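Long-range contacts in L-glyceraldehyde 3-phosphate reductase (Clostridium beijerinckii, PDB 6HG6), which probably reduces aldehydes such as furfural with NADPH, as an aldo-keto reductase built on a TIM barrel: residues L23-I28 with I57-L62; G218-S223 with S294-A299; L92-K97 with Y131-Y136. All coordinates share one frame; numbering follows the deposited sequence.

The three contacts lie on one closed eight-stranded parallel barrel and on the short N-terminal hairpin that leads into it. Contact 1 joins the other two: its centre is about 9 Å from that of contact 2 and about 10 Å from that of contact 3, whereas the centres of contacts 2 and 3 are about 15 Å apart. Residues 23-28 reach contact 2 through Pro-26 O and Ser-294 OG (2.7 Å). Residues 57-62 reach contact 3 through Asp-61 OD1 and Ser-95 OG (2.6 Å). Contacts 1 and 2 both touch NADPH, and Lys-97 of contact 3 borders it too, so all three bear on the cofactor pocket.

Contact 1: L23-I28 with I57-L62; sequences LKLPMI and ITHFDL. With NDP (NADPH dihydro-nicotinamide-adenine-dinucleotide phosphate), chain B.
Asp-61 OD2 has two partners: the ribose hydroxyl O2D of NADPH donates a hydrogen bond to it at 2.6 Å, and Lys-97 NZ forms a salt bridge with it. The other oxygen, OD1, is hydrogen-bonded to Ser-95 OG, so both ends of the carboxylate are held and its rotation is restricted. With CG anti to the backbone N (chi1 -177°), the group reaches the ribose next to the nicotinamide.

Away from the cofactor, residues 23-28 and 57-62 meet by packing alone, burying 252 Å². Pro-26 is the central piece. Its CD approaches Thr-58 OG1 at 3.4 Å and His-59 CB at 3.7 Å, the proline ring crossing the histidine side chain at about a right angle. Leu-25 CD2 reaches His-59 CD2 at 4.3 Å, while ND1 of that imidazole is hydrogen-bonded to Leu-93 O on strand 93-98. Farther along, Ile-57 lies against a backbone carbonyl: its CG2 is 3.4 Å from Ile-28 O, an oxygen buried here with no polar partner in the model. Ile-57 CD1 also touches Ile-28 CG2 at 4.0 Å.

Strand 24-26 pairs antiparallel with strand 15-17 in the N-terminal hairpin, an element that closes the bottom of the barrel in aldo-keto reductases. Strand 59-61 belongs to the barrel itself, between strands 28-31 and 93-98, and Ile-28 leans on strand 294-297.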
loop_
_atom_site.group_PDB
_atom_site.type_symbol
_atom_site.label_atom_id
_atom_site.label_comp_id
_atom_site.label_asym_id
_atom_site.label_seq_id
_atom_site.Cartn_x
_atom_site.Cartn_y
_atom_site.Cartn_z
ATOM N N LEU A 23 11.101 2.917 11.414
ATOM C CA LEU A 23 10.866 2.226 10.134
ATOM C C LEU A 23 10.449 3.293 9.116
ATOM O O LEU A 23 9.417 3.942 9.324
ATOM C CB LEU A 23 9.791 1.172 10.319
ATOM C CG LEU A 23 9.595 0.323 9.065
ATOM C CD1 LEU A 23 10.862 -0.512 8.854
ATOM C CD2 LEU A 23 8.354 -0.554 9.111
ATOM N N LYS A 24 11.180 3.406 8.024
ATOM C CA LYS A 24 10.833 4.387 6.984
ATOM C C LYS A 24 10.344 3.680 5.741
ATOM O O LYS A 24 10.904 2.626 5.351
ATOM C CB LYS A 24 12.029 5.267 6.671
ATOM C CG LYS A 24 12.538 6.076 7.845
ATOM C CD LYS A 24 13.576 7.055 7.336
ATOM C CE LYS A 24 14.138 7.886 8.449
ATOM N NZ LYS A 24 15.038 8.939 7.940
ATOM N N LEU A 25 9.272 4.224 5.171
ATOM C CA LEU A 25 8.766 3.743 3.883
ATOM C C LEU A 25 9.240 4.746 2.828
ATOM O O LEU A 25 9.349 5.947 3.087
ATOM C CB LEU A 25 7.236 3.708 3.866
ATOM C CG LEU A 25 6.541 2.876 4.925
ATOM C CD1 LEU A 25 5.043 2.806 4.651
ATOM C CD2 LEU A 25 7.129 1.487 4.986
ATOM N N PRO A 26 9.457 4.297 1.580
ATOM C CA PRO A 26 9.631 5.228 0.466
ATOM C C PRO A 26 8.287 5.968 0.338
ATOM O O PRO A 26 7.243 5.365 0.592
ATOM C CB PRO A 26 9.791 4.317 -0.760
ATOM C CG PRO A 26 9.002 3.054 -0.365
ATOM C CD PRO A 26 9.308 2.909 1.114
ATOM N N MET A 27 8.298 7.210 -0.110
ATOM C CA MET A 27 7.039 7.971 -0.249
ATOM C C MET A 27 6.167 7.329 -1.324
ATOM O O MET A 27 4.956 7.482 -1.226
ATOM C CB MET A 27 7.301 9.439 -0.557
ATOM C CG MET A 27 7.797 10.157 0.654
ATOM S SD MET A 27 7.941 11.947 0.306
ATOM C CE MET A 27 6.232 12.442 0.206
ATOM N N ILE A 28 6.772 6.601 -2.253
ATOM C CA ILE A 28 6.067 5.725 -3.233
ATOM C C ILE A 28 6.430 4.277 -2.909
ATOM O O ILE A 28 7.599 3.967 -2.944
ATOM C CB ILE A 28 6.417 6.035 -4.716
ATOM C CG1 ILE A 28 6.214 7.500 -5.093
ATOM C CG2 ILE A 28 5.602 5.136 -5.620
ATOM C CD1 ILE A 28 4.831 7.964 -4.793
ATOM N N ILE A 57 12.249 2.596 -4.697
ATOM C CA ILE A 57 11.071 1.971 -4.063
ATOM C C ILE A 57 11.560 0.708 -3.351
ATOM O O ILE A 57 11.911 -0.282 -4.011
ATOM C CB ILE A 57 9.932 1.701 -5.040
ATOM C CG1 ILE A 57 9.525 3.025 -5.680
ATOM C CG2 ILE A 57 8.808 1.081 -4.276
ATOM C CD1 ILE A 57 8.582 2.859 -6.865
ATOM N N THR A 58 11.576 0.753 -2.018
ATOM C CA THR A 58 12.129 -0.338 -1.201
ATOM C C THR A 58 11.013 -1.194 -0.626
ATOM O O THR A 58 11.338 -2.162 0.124
ATOM C CB THR A 58 12.980 0.253 -0.081
ATOM O OG1 THR A 58 12.188 1.178 0.674
ATOM C CG2 THR A 58 14.192 0.935 -0.637
ATOM N N HIS A 59 9.773 -0.787 -0.813
ATOM C CA HIS A 59 8.630 -1.474 -0.181
ATOM C C HIS A 59 7.760 -2.105 -1.254
ATOM O O HIS A 59 7.292 -1.380 -2.145
ATOM C CB HIS A 59 7.890 -0.537 0.745
ATOM C CG HIS A 59 6.664 -1.141 1.309
ATOM N ND1 HIS A 59 6.618 -2.504 1.668
ATOM C CD2 HIS A 59 5.468 -0.610 1.646
ATOM C CE1 HIS A 59 5.405 -2.756 2.153
ATOM N NE2 HIS A 59 4.700 -1.616 2.189
ATOM N N PHE A 60 7.639 -3.427 -1.173
ATOM C CA PHE A 60 6.782 -4.278 -2.014
ATOM C C PHE A 60 5.651 -4.794 -1.135
ATOM O O PHE A 60 5.913 -5.454 -0.110
ATOM C CB PHE A 60 7.590 -5.396 -2.679
ATOM C CG PHE A 60 8.552 -4.850 -3.693
ATOM C CD1 PHE A 60 9.807 -4.438 -3.293
ATOM C CD2 PHE A 60 8.191 -4.669 -5.016
ATOM C CE1 PHE A 60 10.692 -3.887 -4.206
ATOM C CE2 PHE A 60 9.071 -4.111 -5.934
ATOM C CZ PHE A 60 10.332 -3.739 -5.532
ATOM N N ASP A 61 4.426 -4.494 -1.549
ATOM C CA ASP A 61 3.215 -4.837 -0.766
ATOM C C ASP A 61 2.489 -5.985 -1.452
ATOM O O ASP A 61 2.143 -5.895 -2.637
ATOM C CB ASP A 61 2.302 -3.613 -0.626
ATOM C CG ASP A 61 1.078 -3.870 0.218
ATOM O OD1 ASP A 61 1.222 -4.025 1.471
ATOM O OD2 ASP A 61 -0.001 -4.070 -0.415
ATOM N N LEU A 62 2.286 -7.049 -0.702
ATOM C CA LEU A 62 1.521 -8.224 -1.134
ATOM C C LEU A 62 0.425 -8.513 -0.129
ATOM O O LEU A 62 0.297 -7.827 0.912
ATOM C CB LEU A 62 2.478 -9.402 -1.265
ATOM C CG LEU A 62 3.494 -9.232 -2.374
ATOM C CD1 LEU A 62 4.797 -8.681 -1.782
ATOM C CD2 LEU A 62 3.711 -10.542 -3.068
HETATM P PA NDP B . -3.360 2.830 -8.259
HETATM O O1A NDP B . -4.586 3.554 -7.812
HETATM O O2A NDP B . -1.979 3.403 -8.214
HETATM O O5B NDP B . -3.612 2.185 -9.710
HETATM C C5B NDP B . -2.542 1.446 -10.357
HETATM C C4B NDP B . -2.855 1.293 -11.822
HETATM O O4B NDP B . -3.061 2.617 -12.380
HETATM C C3B NDP B . -1.770 0.653 -12.699
HETATM O O3B NDP B . -1.853 -0.768 -12.762
HETATM C C2B NDP B . -2.071 1.290 -14.050
HETATM O O2B NDP B . -3.184 0.594 -14.603
HETATM C C1B NDP B . -2.478 2.705 -13.657
HETATM N N9A NDP B . -1.393 3.674 -13.564
HETATM C C8A NDP B . -0.362 3.691 -12.658
HETATM N N7A NDP B . 0.431 4.726 -12.788
HETATM C C5A NDP B . -0.111 5.441 -13.846
HETATM C C6A NDP B . 0.271 6.644 -14.472
HETATM N N6A NDP B . 1.330 7.361 -14.105
HETATM N N1A NDP B . -0.498 7.090 -15.499
HETATM C C2A NDP B . -1.564 6.362 -15.861
HETATM N N3A NDP B . -2.022 5.225 -15.342
HETATM C C4A NDP B . -1.244 4.810 -14.325
HETATM O O3 NDP B . -3.220 1.511 -7.334
HETATM P PN NDP B . -3.999 0.118 -7.210
HETATM O O1N NDP B . -3.426 -0.799 -8.239
HETATM O O2N NDP B . -5.477 0.321 -7.131
HETATM O O5D NDP B . -3.489 -0.352 -5.753
HETATM C C5D NDP B . -2.072 -0.231 -5.464
HETATM C C4D NDP B . -1.698 -1.233 -4.397
HETATM O O4D NDP B . -2.445 -0.951 -3.200
HETATM C C3D NDP B . -2.039 -2.693 -4.680
HETATM O O3D NDP B . -1.092 -3.265 -5.572
HETATM C C2D NDP B . -1.986 -3.259 -3.256
HETATM O O2D NDP B . -0.655 -3.481 -2.870
HETATM C C1D NDP B . -2.609 -2.135 -2.434
HETATM N N1N NDP B . -4.056 -2.354 -2.181
HETATM C C2N NDP B . -4.487 -2.648 -0.910
HETATM C C3N NDP B . -5.743 -3.125 -0.651
HETATM C C7N NDP B . -6.132 -3.429 0.771
HETATM O O7N NDP B . -5.295 -3.360 1.690
HETATM N N7N NDP B . -7.395 -3.798 0.983
HETATM C C4N NDP B . -6.666 -3.314 -1.824
HETATM C C5N NDP B . -6.171 -2.776 -3.109
HETATM C C6N NDP B . -4.964 -2.265 -3.219
HETATM P P2B NDP B . -3.259 0.478 -16.213
HETATM O O1X NDP B . -1.897 0.510 -16.877
HETATM O O2X NDP B . -3.973 -0.843 -16.453
HETATM O O3X NDP B . -4.113 1.684 -16.578
#

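Contact 2: G218-S223 with S294-A299; sequences GIIAFS and SVLIGA. With NDP (NADPH dihydro-nicotinamide-adenine-dinucleotide phosphate), chain B.
The last two strands of the TIM barrel, 218-222 and 294-297, pair here in parallel, and their C-terminal ends open into the NADPH pocket. The short strand axes make an angle of 30°, and two sound backbone bonds set the register: Ala-221 N to Ser-294 O at 3.0 Å, and Leu-296 N to Ala-221 O at 2.8 Å with an N-H...O angle of 170°. A third, from Ser-294 N to Ile-219 O, is weak.

On one face of the sheet Ile-220 stands beside Ser-294, and its CD1 meets Leu-296 CD2 at 3.8 Å, the two side chains running obliquely to each other. Ser-294 OG turns elsewhere, to Pro-26 O. Leu-296 also serves the ligand, since its CG lies 3.4 Å from the ribose oxygen O4D.

Phe-222 meets the cofactor with its whole ring. Its CG sits between the backbone N and the carbonyl carbon (chi1 71°), which lays one ring face against the dihydronicotinamide. The two ring planes are nearly parallel, C3N is 3.1 Å above the phenyl plane, over its centre, and all six phenyl carbons have a cofactor atom within 3.5 Å. This fits the aromatic support of nicotinamide familiar in aldo-keto reductases. Near the diphosphate, Gly-298 N makes a weak bond to O2A at 3.5 Å.

Behind the pair, Ala-221 and Val-295 face helix 278-286, both touching Val-286. Strand 189-195 flanks strand 218-222, its Gln-193 meeting Ile-220 and Phe-222, while Leu-296 touches Ser-29 of strand 28-31 across the closure of the barrel.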
loop_
_atom_site.group_PDB
_atom_site.type_symbol
_atom_site.label_atom_id
_atom_site.label_comp_id
_atom_site.label_asym_id
_atom_site.label_seq_id
_atom_site.Cartn_x
_atom_site.Cartn_y
_atom_site.Cartn_z
ATOM N N GLY A 218 1.736 5.093 11.223
ATOM C CA GLY A 218 1.837 5.468 9.813
ATOM C C GLY A 218 0.555 5.141 9.066
ATOM O O GLY A 218 -0.320 4.397 9.588
ATOM N N ILE A 219 0.442 5.728 7.886
ATOM C CA ILE A 219 -0.637 5.405 6.935
ATOM C C ILE A 219 0.002 5.158 5.585
ATOM O O ILE A 219 0.754 5.996 5.113
ATOM C CB ILE A 219 -1.684 6.520 6.812
ATOM C CG1 ILE A 219 -2.263 6.900 8.172
ATOM C CG2 ILE A 219 -2.756 6.075 5.799
ATOM C CD1 ILE A 219 -3.080 8.134 8.183
ATOM N N ILE A 220 -0.403 4.097 4.921
ATOM C CA ILE A 220 0.012 3.879 3.510
ATOM C C ILE A 220 -1.309 3.843 2.748
ATOM O O ILE A 220 -2.223 3.086 3.111
ATOM C CB ILE A 220 0.956 2.658 3.343
ATOM C CG1 ILE A 220 1.316 2.486 1.871
ATOM C CG2 ILE A 220 0.407 1.346 3.912
ATOM C CD1 ILE A 220 2.381 1.426 1.628
ATOM N N ALA A 221 -1.468 4.764 1.809
ATOM C CA ALA A 221 -2.717 4.973 1.071
ATOM C C ALA A 221 -2.730 4.105 -0.171
ATOM O O ALA A 221 -1.796 4.183 -0.965
ATOM C CB ALA A 221 -2.812 6.423 0.699
ATOM N N PHE A 222 -3.796 3.356 -0.390
ATOM C CA PHE A 222 -3.886 2.607 -1.656
ATOM C C PHE A 222 -5.029 3.108 -2.522
ATOM O O PHE A 222 -5.905 3.883 -2.054
ATOM C CB PHE A 222 -3.928 1.130 -1.368
ATOM C CG PHE A 222 -5.192 0.622 -0.756
ATOM C CD1 PHE A 222 -6.245 0.227 -1.558
ATOM C CD2 PHE A 222 -5.244 0.359 0.603
ATOM C CE1 PHE A 222 -7.383 -0.333 -0.989
ATOM C CE2 PHE A 222 -6.375 -0.234 1.161
ATOM C CZ PHE A 222 -7.444 -0.557 0.378
ATOM N N SER A 223 -5.011 2.674 -3.784
ATOM C CA SER A 223 -5.952 3.085 -4.846
ATOM C C SER A 223 -5.990 4.605 -4.970
ATOM O O SER A 223 -7.072 5.180 -5.085
ATOM C CB SER A 223 -7.330 2.570 -4.584
ATOM O OG SER A 223 -8.173 2.943 -5.650
ATOM N N SER A 294 3.119 7.053 2.985
ATOM C CA SER A 294 3.454 6.534 1.645
ATOM C C SER A 294 2.190 6.352 0.827
ATOM O O SER A 294 1.089 6.204 1.385
ATOM C CB SER A 294 4.138 5.179 1.790
ATOM O OG SER A 294 4.658 4.694 0.569
ATOM N N VAL A 295 2.364 6.418 -0.469
ATOM C CA VAL A 295 1.242 6.075 -1.387
ATOM C C VAL A 295 1.650 4.797 -2.126
ATOM O O VAL A 295 2.787 4.708 -2.669
ATOM C CB VAL A 295 0.900 7.223 -2.336
ATOM C CG1 VAL A 295 2.082 7.608 -3.198
ATOM C CG2 VAL A 295 -0.311 6.863 -3.186
ATOM N N LEU A 296 0.707 3.876 -2.175
ATOM C CA LEU A 296 0.922 2.560 -2.775
ATOM C C LEU A 296 0.395 2.580 -4.197
ATOM O O LEU A 296 -0.811 2.883 -4.405
ATOM C CB LEU A 296 0.212 1.655 -1.764
ATOM C CG LEU A 296 0.454 0.183 -1.801
ATOM C CD1 LEU A 296 1.890 -0.218 -2.059
ATOM C CD2 LEU A 296 -0.109 -0.400 -0.537
ATOM N N ILE A 297 1.292 2.442 -5.182
ATOM C CA ILE A 297 0.952 2.418 -6.630
ATOM C C ILE A 297 1.005 0.991 -7.185
ATOM O O ILE A 297 1.668 0.123 -6.614
ATOM C CB ILE A 297 1.886 3.296 -7.492
ATOM C CG1 ILE A 297 3.310 2.717 -7.567
ATOM C CG2 ILE A 297 1.863 4.718 -6.973
ATOM C CD1 ILE A 297 4.226 3.323 -8.608
ATOM N N GLY A 298 0.382 0.826 -8.339
ATOM C CA GLY A 298 0.487 -0.377 -9.172
ATOM C C GLY A 298 1.031 0.048 -10.504
ATOM O O GLY A 298 1.037 1.250 -10.780
ATOM N N ALA A 299 1.440 -0.887 -11.336
ATOM C CA ALA A 299 1.884 -0.615 -12.708
ATOM C C ALA A 299 1.772 -1.874 -13.554
ATOM O O ALA A 299 1.906 -2.955 -12.995
ATOM C CB ALA A 299 3.298 -0.129 -12.692
HETATM P PA NDP B . -3.360 2.830 -8.259
HETATM O O1A NDP B . -4.586 3.554 -7.812
HETATM O O2A NDP B . -1.979 3.403 -8.214
HETATM O O5B NDP B . -3.612 2.185 -9.710
HETATM C C5B NDP B . -2.542 1.446 -10.357
HETATM C C4B NDP B . -2.855 1.293 -11.822
HETATM O O4B NDP B . -3.061 2.617 -12.380
HETATM C C3B NDP B . -1.770 0.653 -12.699
HETATM O O3B NDP B . -1.853 -0.768 -12.762
HETATM C C2B NDP B . -2.071 1.290 -14.050
HETATM O O2B NDP B . -3.184 0.594 -14.603
HETATM C C1B NDP B . -2.478 2.705 -13.657
HETATM N N9A NDP B . -1.393 3.674 -13.564
HETATM C C8A NDP B . -0.362 3.691 -12.658
HETATM N N7A NDP B . 0.431 4.726 -12.788
HETATM C C5A NDP B . -0.111 5.441 -13.846
HETATM C C6A NDP B . 0.271 6.644 -14.472
HETATM N N6A NDP B . 1.330 7.361 -14.105
HETATM N N1A NDP B . -0.498 7.090 -15.499
HETATM C C2A NDP B . -1.564 6.362 -15.861
HETATM N N3A NDP B . -2.022 5.225 -15.342
HETATM C C4A NDP B . -1.244 4.810 -14.325
HETATM O O3 NDP B . -3.220 1.511 -7.334
HETATM P PN NDP B . -3.999 0.118 -7.210
HETATM O O1N NDP B . -3.426 -0.799 -8.239
HETATM O O2N NDP B . -5.477 0.321 -7.131
HETATM O O5D NDP B . -3.489 -0.352 -5.753
HETATM C C5D NDP B . -2.072 -0.231 -5.464
HETATM C C4D NDP B . -1.698 -1.233 -4.397
HETATM O O4D NDP B . -2.445 -0.951 -3.200
HETATM C C3D NDP B . -2.039 -2.693 -4.680
HETATM O O3D NDP B . -1.092 -3.265 -5.572
HETATM C C2D NDP B . -1.986 -3.259 -3.256
HETATM O O2D NDP B . -0.655 -3.481 -2.870
HETATM C C1D NDP B . -2.609 -2.135 -2.434
HETATM N N1N NDP B . -4.056 -2.354 -2.181
HETATM C C2N NDP B . -4.487 -2.648 -0.910
HETATM C C3N NDP B . -5.743 -3.125 -0.651
HETATM C C7N NDP B . -6.132 -3.429 0.771
HETATM O O7N NDP B . -5.295 -3.360 1.690
HETATM N N7N NDP B . -7.395 -3.798 0.983
HETATM C C4N NDP B . -6.666 -3.314 -1.824
HETATM C C5N NDP B . -6.171 -2.776 -3.109
HETATM C C6N NDP B . -4.964 -2.265 -3.219
HETATM P P2B NDP B . -3.259 0.478 -16.213
HETATM O O1X NDP B . -1.897 0.510 -16.877
HETATM O O2X NDP B . -3.973 -0.843 -16.453
HETATM O O3X NDP B . -4.113 1.684 -16.578
#

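Contact 3: L92-K97 with Y131-Y136; sequences LLISTK and YVDIFY
Lys-97 and Tyr-136 lie side by side and point the same way, the lysine bringing CE over one face of the phenol ring while its CG packs on Tyr-136 CB. CE is 4.2 Å from the ring centroid and 25° off the normal, a CH-pi contact; Ile-134 CG2 covers the opposite face near the rim. At the ring edge, Ser-95 CB meets Tyr-136 CE1 at 3.8 Å.

On the other side of the sheet Thr-96 and Phe-135 are likewise alongside, Thr-96 CG2 being 3.9 Å from Phe-135 CD1. The same methyl meets Val-132 CG1, the two side chains crossing at roughly a right angle.

Where the strand breaks, Ile-94 O receives Asp-133 N at 2.8 Å and, weakly, Ile-134 N. Asp-133 probably stands in for a backbone partner: its OD2 takes Ile-94 N at 2.7 Å on the anti side, 27° out of the carboxylate plane, and also pairs with Arg-89. Regular bonding resumes with Thr-96 N to Ile-134 O at 3.1 Å and Tyr-136 N to Thr-96 O at 3.0 Å.

The lysine chain, extended up to a bend at its last torsion (chi4 75°), carries NZ off the ring to a salt bridge with Asp-61 and a hydrogen bond with Tyr-66 OH. With His-138 touching the chain, this is consistent with the Asp-Tyr-Lys-His catalytic tetrad of aldo-keto reductases. The parallel strands, linked by helix 113-127, form a beta-alpha-beta crossover, the repeating element of a TIM barrel.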
loop_
_atom_site.group_PDB
_atom_site.type_symbol
_atom_site.label_atom_id
_atom_site.label_comp_id
_atom_site.label_asym_id
_atom_site.label_seq_id
_atom_site.Cartn_x
_atom_site.Cartn_y
_atom_site.Cartn_z
ATOM N N LEU A 92 14.887 -4.427 1.522
ATOM C CA LEU A 92 13.470 -4.395 1.095
ATOM C C LEU A 92 12.552 -4.508 2.290
ATOM O O LEU A 92 12.885 -5.192 3.232
ATOM C CB LEU A 92 13.179 -5.538 0.128
ATOM C CG LEU A 92 13.975 -5.523 -1.162
ATOM C CD1 LEU A 92 13.654 -6.746 -1.995
ATOM C CD2 LEU A 92 13.737 -4.253 -1.948
ATOM N N LEU A 93 11.406 -3.868 2.220
ATOM C CA LEU A 93 10.308 -4.141 3.155
ATOM C C LEU A 93 9.253 -4.892 2.366
ATOM O O LEU A 93 8.742 -4.379 1.320
ATOM C CB LEU A 93 9.648 -2.904 3.749
ATOM C CG LEU A 93 10.506 -2.033 4.611
ATOM C CD1 LEU A 93 9.652 -0.889 5.157
ATOM C CD2 LEU A 93 11.196 -2.828 5.698
ATOM N N ILE A 94 8.981 -6.103 2.804
ATOM C CA ILE A 94 7.988 -6.972 2.168
ATOM C C ILE A 94 6.843 -7.162 3.141
ATOM O O ILE A 94 7.070 -7.503 4.314
ATOM C CB ILE A 94 8.638 -8.295 1.767
ATOM C CG1 ILE A 94 9.845 -8.063 0.856
ATOM C CG2 ILE A 94 7.571 -9.183 1.149
ATOM C CD1 ILE A 94 10.743 -9.270 0.713
ATOM N N SER A 95 5.637 -6.932 2.683
ATOM C CA SER A 95 4.455 -7.158 3.530
ATOM C C SER A 95 3.636 -8.330 2.981
ATOM O O SER A 95 3.683 -8.638 1.771
ATOM C CB SER A 95 3.589 -5.947 3.596
ATOM O OG SER A 95 3.114 -5.650 2.275
ATOM N N THR A 96 2.824 -8.901 3.849
ATOM C CA THR A 96 1.678 -9.702 3.375
ATOM C C THR A 96 0.546 -9.507 4.392
ATOM O O THR A 96 0.717 -8.748 5.378
ATOM C CB THR A 96 2.026 -11.163 3.088
ATOM O OG1 THR A 96 0.910 -11.636 2.317
ATOM C CG2 THR A 96 2.245 -11.964 4.352
ATOM N N LYS A 97 -0.587 -10.117 4.121
ATOM C CA LYS A 97 -1.824 -9.886 4.869
ATOM C C LYS A 97 -2.667 -11.153 4.832
ATOM O O LYS A 97 -2.508 -11.971 3.928
ATOM C CB LYS A 97 -2.641 -8.741 4.238
ATOM C CG LYS A 97 -1.824 -7.593 3.665
ATOM C CD LYS A 97 -2.711 -6.405 3.269
ATOM C CE LYS A 97 -1.958 -5.253 2.653
ATOM N NZ LYS A 97 -1.565 -5.596 1.267
ATOM N N TYR A 131 10.704 -14.392 7.177
ATOM C CA TYR A 131 9.760 -13.455 7.785
ATOM C C TYR A 131 9.385 -12.408 6.777
ATOM O O TYR A 131 10.131 -12.166 5.860
ATOM C CB TYR A 131 10.333 -12.787 9.032
ATOM C CG TYR A 131 11.622 -12.058 8.818
ATOM C CD1 TYR A 131 11.664 -10.752 8.389
ATOM C CD2 TYR A 131 12.832 -12.685 9.083
ATOM C CE1 TYR A 131 12.860 -10.098 8.197
ATOM C CE2 TYR A 131 14.038 -12.031 8.881
ATOM C CZ TYR A 131 14.055 -10.733 8.418
ATOM O OH TYR A 131 15.244 -10.071 8.254
ATOM N N VAL A 132 8.233 -11.827 6.995
ATOM C CA VAL A 132 7.842 -10.595 6.288
ATOM C C VAL A 132 8.188 -9.403 7.204
ATOM O O VAL A 132 8.266 -9.540 8.452
ATOM C CB VAL A 132 6.363 -10.570 5.896
ATOM C CG1 VAL A 132 6.087 -11.593 4.808
ATOM C CG2 VAL A 132 5.427 -10.716 7.096
ATOM N N ASP A 133 8.384 -8.250 6.618
ATOM C CA ASP A 133 8.694 -7.042 7.429
ATOM C C ASP A 133 7.436 -6.583 8.135
ATOM O O ASP A 133 7.558 -6.164 9.295
ATOM C CB ASP A 133 9.306 -5.960 6.547
ATOM C CG ASP A 133 10.605 -6.488 5.958
ATOM O OD1 ASP A 133 11.631 -6.449 6.653
ATOM O OD2 ASP A 133 10.553 -7.004 4.817
ATOM N N ILE A 134 6.301 -6.603 7.423
ATOM C CA ILE A 134 5.003 -6.149 7.960
ATOM C C ILE A 134 4.005 -7.245 7.687
ATOM O O ILE A 134 3.817 -7.627 6.520
ATOM C CB ILE A 134 4.557 -4.787 7.386
ATOM C CG1 ILE A 134 5.657 -3.727 7.515
ATOM C CG2 ILE A 134 3.273 -4.390 8.091
ATOM C CD1 ILE A 134 5.395 -2.485 6.654
ATOM N N PHE A 135 3.286 -7.624 8.714
ATOM C CA PHE A 135 2.167 -8.575 8.548
ATOM C C PHE A 135 0.886 -7.882 8.990
ATOM O O PHE A 135 0.784 -7.435 10.116
ATOM C CB PHE A 135 2.435 -9.855 9.325
ATOM C CG PHE A 135 1.344 -10.882 9.177
ATOM C CD1 PHE A 135 0.888 -11.261 7.939
ATOM C CD2 PHE A 135 0.823 -11.515 10.285
ATOM C CE1 PHE A 135 -0.085 -12.240 7.803
ATOM C CE2 PHE A 135 -0.115 -12.528 10.152
ATOM C CZ PHE A 135 -0.587 -12.870 8.916
ATOM N N TYR A 136 -0.093 -7.849 8.095
ATOM C CA TYR A 136 -1.340 -7.110 8.334
ATOM C C TYR A 136 -2.550 -8.002 8.551
ATOM O O TYR A 136 -2.674 -9.015 7.857
ATOM C CB TYR A 136 -1.738 -6.356 7.077
ATOM C CG TYR A 136 -0.924 -5.144 6.722
ATOM C CD1 TYR A 136 0.156 -5.229 5.859
ATOM C CD2 TYR A 136 -1.341 -3.898 7.130
ATOM C CE1 TYR A 136 0.819 -4.100 5.419
ATOM C CE2 TYR A 136 -0.672 -2.758 6.737
ATOM C CZ TYR A 136 0.397 -2.859 5.863
ATOM O OH TYR A 136 1.048 -1.732 5.464
#